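Local atomic coordinates of female germline-specific tumor suppressor gld-1 (Caenorhabditis elegans, PDB entry 3K6T), a protein that binds RNA carrying the UACUCAU consensus and represses translation of target messages such as glp-1, acting as a homodimer. Residues Ala11-Glu16 against Arg32-Glu37. Residues are numbered along the deposited sequence; the frame is centred on the assembly and turned at random.
Sequences ADLVKE and RLLDDE
In the helical hairpin of the Qua1 homodimerization domain, Leu13 of helix 7-20 meets Leu34 and Glu37 of helix 28-49, an example of a contact in which apolar branches do the work: no hydrogen bond joins residues 11-16 to 32-37. The short segments run roughly antiparallel, their axes at 151° and 10.2 Å apart. Leu34 slips past Leu13 in the opposing direction: its CD1 lies 3.9 Å from Leu13 CB and 3.8 Å from Leu13 O, so one methyl rests on both side chain and backbone. With CG anti to the backbone N (chi1 174°), Leu34 carries its other methyl, CD2, to 4.1 Å from Glu16 C. This hairpin is the protomer of the STAR-protein dimer, and Leu13 also packs on Asn29, and Glu37 on Leu33, of the second subunit. Leu13 CD1 packs at 3.7 Å against CG of Glu37, using the aliphatic part of an acidic side chain; beyond the bend at chi2 (69°), OE2 forms a hydrogen bond with Tyr9 OH, on helix 7-20, and a salt bridge with Arg40. Glu16 instead serves the second subunit, its OE1 and OE2 accepting hydrogen bonds from the backbone N atoms of Val30 and Asn29 there.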
# COMPACT_ATOMS: atom_id res chain seq x y z
N ALA A 11 0.13 -2.61 13.62
CA ALA A 11 -0.80 -1.78 14.36
C ALA A 11 -1.03 -0.44 13.65
O ALA A 11 -2.17 0.01 13.53
CB ALA A 11 -0.29 -1.54 15.78
N ASP A 12 0.04 0.18 13.18
CA ASP A 12 -0.07 1.45 12.46
C ASP A 12 -0.91 1.29 11.19
O ASP A 12 -1.76 2.12 10.89
CB ASP A 12 1.31 2.02 12.12
CG ASP A 12 2.02 2.59 13.34
OD1 ASP A 12 1.33 2.92 14.33
OD2 ASP A 12 3.26 2.72 13.31
N LEU A 13 -0.67 0.22 10.44
CA LEU A 13 -1.41 -0.01 9.20
C LEU A 13 -2.89 -0.21 9.48
O LEU A 13 -3.75 0.35 8.80
CB LEU A 13 -0.87 -1.25 8.47
CG LEU A 13 0.59 -1.23 8.03
CD1 LEU A 13 0.96 -2.61 7.50
CD2 LEU A 13 0.86 -0.15 6.99
N VAL A 14 -3.17 -1.01 10.50
CA VAL A 14 -4.55 -1.28 10.87
C VAL A 14 -5.26 -0.01 11.33
O VAL A 14 -6.42 0.22 10.99
CB VAL A 14 -4.64 -2.37 11.98
CG1 VAL A 14 -6.06 -2.48 12.50
CG2 VAL A 14 -4.14 -3.72 11.45
N LYS A 15 -4.57 0.82 12.10
CA LYS A 15 -5.15 2.10 12.48
C LYS A 15 -5.44 2.96 11.25
O LYS A 15 -6.48 3.63 11.18
CB LYS A 15 -4.23 2.86 13.45
CG LYS A 15 -4.94 3.95 14.23
CD LYS A 15 -3.97 5.01 14.75
CE LYS A 15 -4.71 6.18 15.39
NZ LYS A 15 -3.84 7.37 15.60
N GLU A 16 -4.54 2.96 10.27
CA GLU A 16 -4.75 3.75 9.05
C GLU A 16 -5.94 3.21 8.26
O GLU A 16 -6.72 3.97 7.69
CB GLU A 16 -3.48 3.81 8.19
CG GLU A 16 -2.37 4.66 8.81
CD GLU A 16 -1.21 4.93 7.87
OE1 GLU A 16 -1.39 4.85 6.64
OE2 GLU A 16 -0.11 5.25 8.38
N ARG A 32 -6.71 -1.18 -1.44
CA ARG A 32 -6.12 -2.43 -1.92
C ARG A 32 -4.64 -2.55 -1.54
O ARG A 32 -4.19 -3.60 -1.07
CB ARG A 32 -6.29 -2.57 -3.43
CG ARG A 32 -5.69 -3.83 -4.02
CD ARG A 32 -6.03 -3.93 -5.49
NE ARG A 32 -5.76 -2.67 -6.17
CZ ARG A 32 -4.56 -2.31 -6.61
NH1 ARG A 32 -3.52 -3.13 -6.45
NH2 ARG A 32 -4.39 -1.14 -7.21
N LEU A 33 -3.88 -1.48 -1.78
CA LEU A 33 -2.45 -1.47 -1.46
C LEU A 33 -2.24 -1.70 0.03
O LEU A 33 -1.34 -2.44 0.44
CB LEU A 33 -1.81 -0.14 -1.90
CG LEU A 33 -1.81 0.11 -3.41
CD1 LEU A 33 -1.36 1.54 -3.76
CD2 LEU A 33 -0.95 -0.93 -4.12
N LEU A 34 -3.09 -1.08 0.84
CA LEU A 34 -3.00 -1.19 2.29
C LEU A 34 -3.36 -2.59 2.77
O LEU A 34 -2.67 -3.14 3.61
CB LEU A 34 -3.90 -0.14 2.95
CG LEU A 34 -4.03 -0.20 4.48
CD1 LEU A 34 -2.66 -0.11 5.17
CD2 LEU A 34 -4.96 0.91 4.98
N ASP A 35 -4.43 -3.17 2.22
CA ASP A 35 -4.77 -4.57 2.52
C ASP A 35 -3.66 -5.54 2.12
O ASP A 35 -3.35 -6.49 2.85
CB ASP A 35 -6.08 -4.99 1.83
CG ASP A 35 -7.30 -4.40 2.49
OD1 ASP A 35 -7.18 -3.96 3.65
OD2 ASP A 35 -8.38 -4.37 1.85
N ASP A 36 -3.06 -5.31 0.95
CA ASP A 36 -1.94 -6.13 0.49
C ASP A 36 -0.80 -6.07 1.52
O ASP A 36 -0.18 -7.09 1.82
CB ASP A 36 -1.38 -5.63 -0.84
CG ASP A 36 -2.30 -5.92 -2.03
OD1 ASP A 36 -3.30 -6.65 -1.89
OD2 ASP A 36 -1.99 -5.39 -3.13
N GLU A 37 -0.50 -4.88 2.02
CA GLU A 37 0.63 -4.68 2.94
C GLU A 37 0.34 -5.32 4.30
O GLU A 37 1.22 -5.91 4.93
CB GLU A 37 0.97 -3.19 3.09
CG GLU A 37 2.15 -2.87 4.01
CD GLU A 37 3.50 -3.31 3.44
OE1 GLU A 37 3.53 -4.07 2.45
OE2 GLU A 37 4.54 -2.90 3.99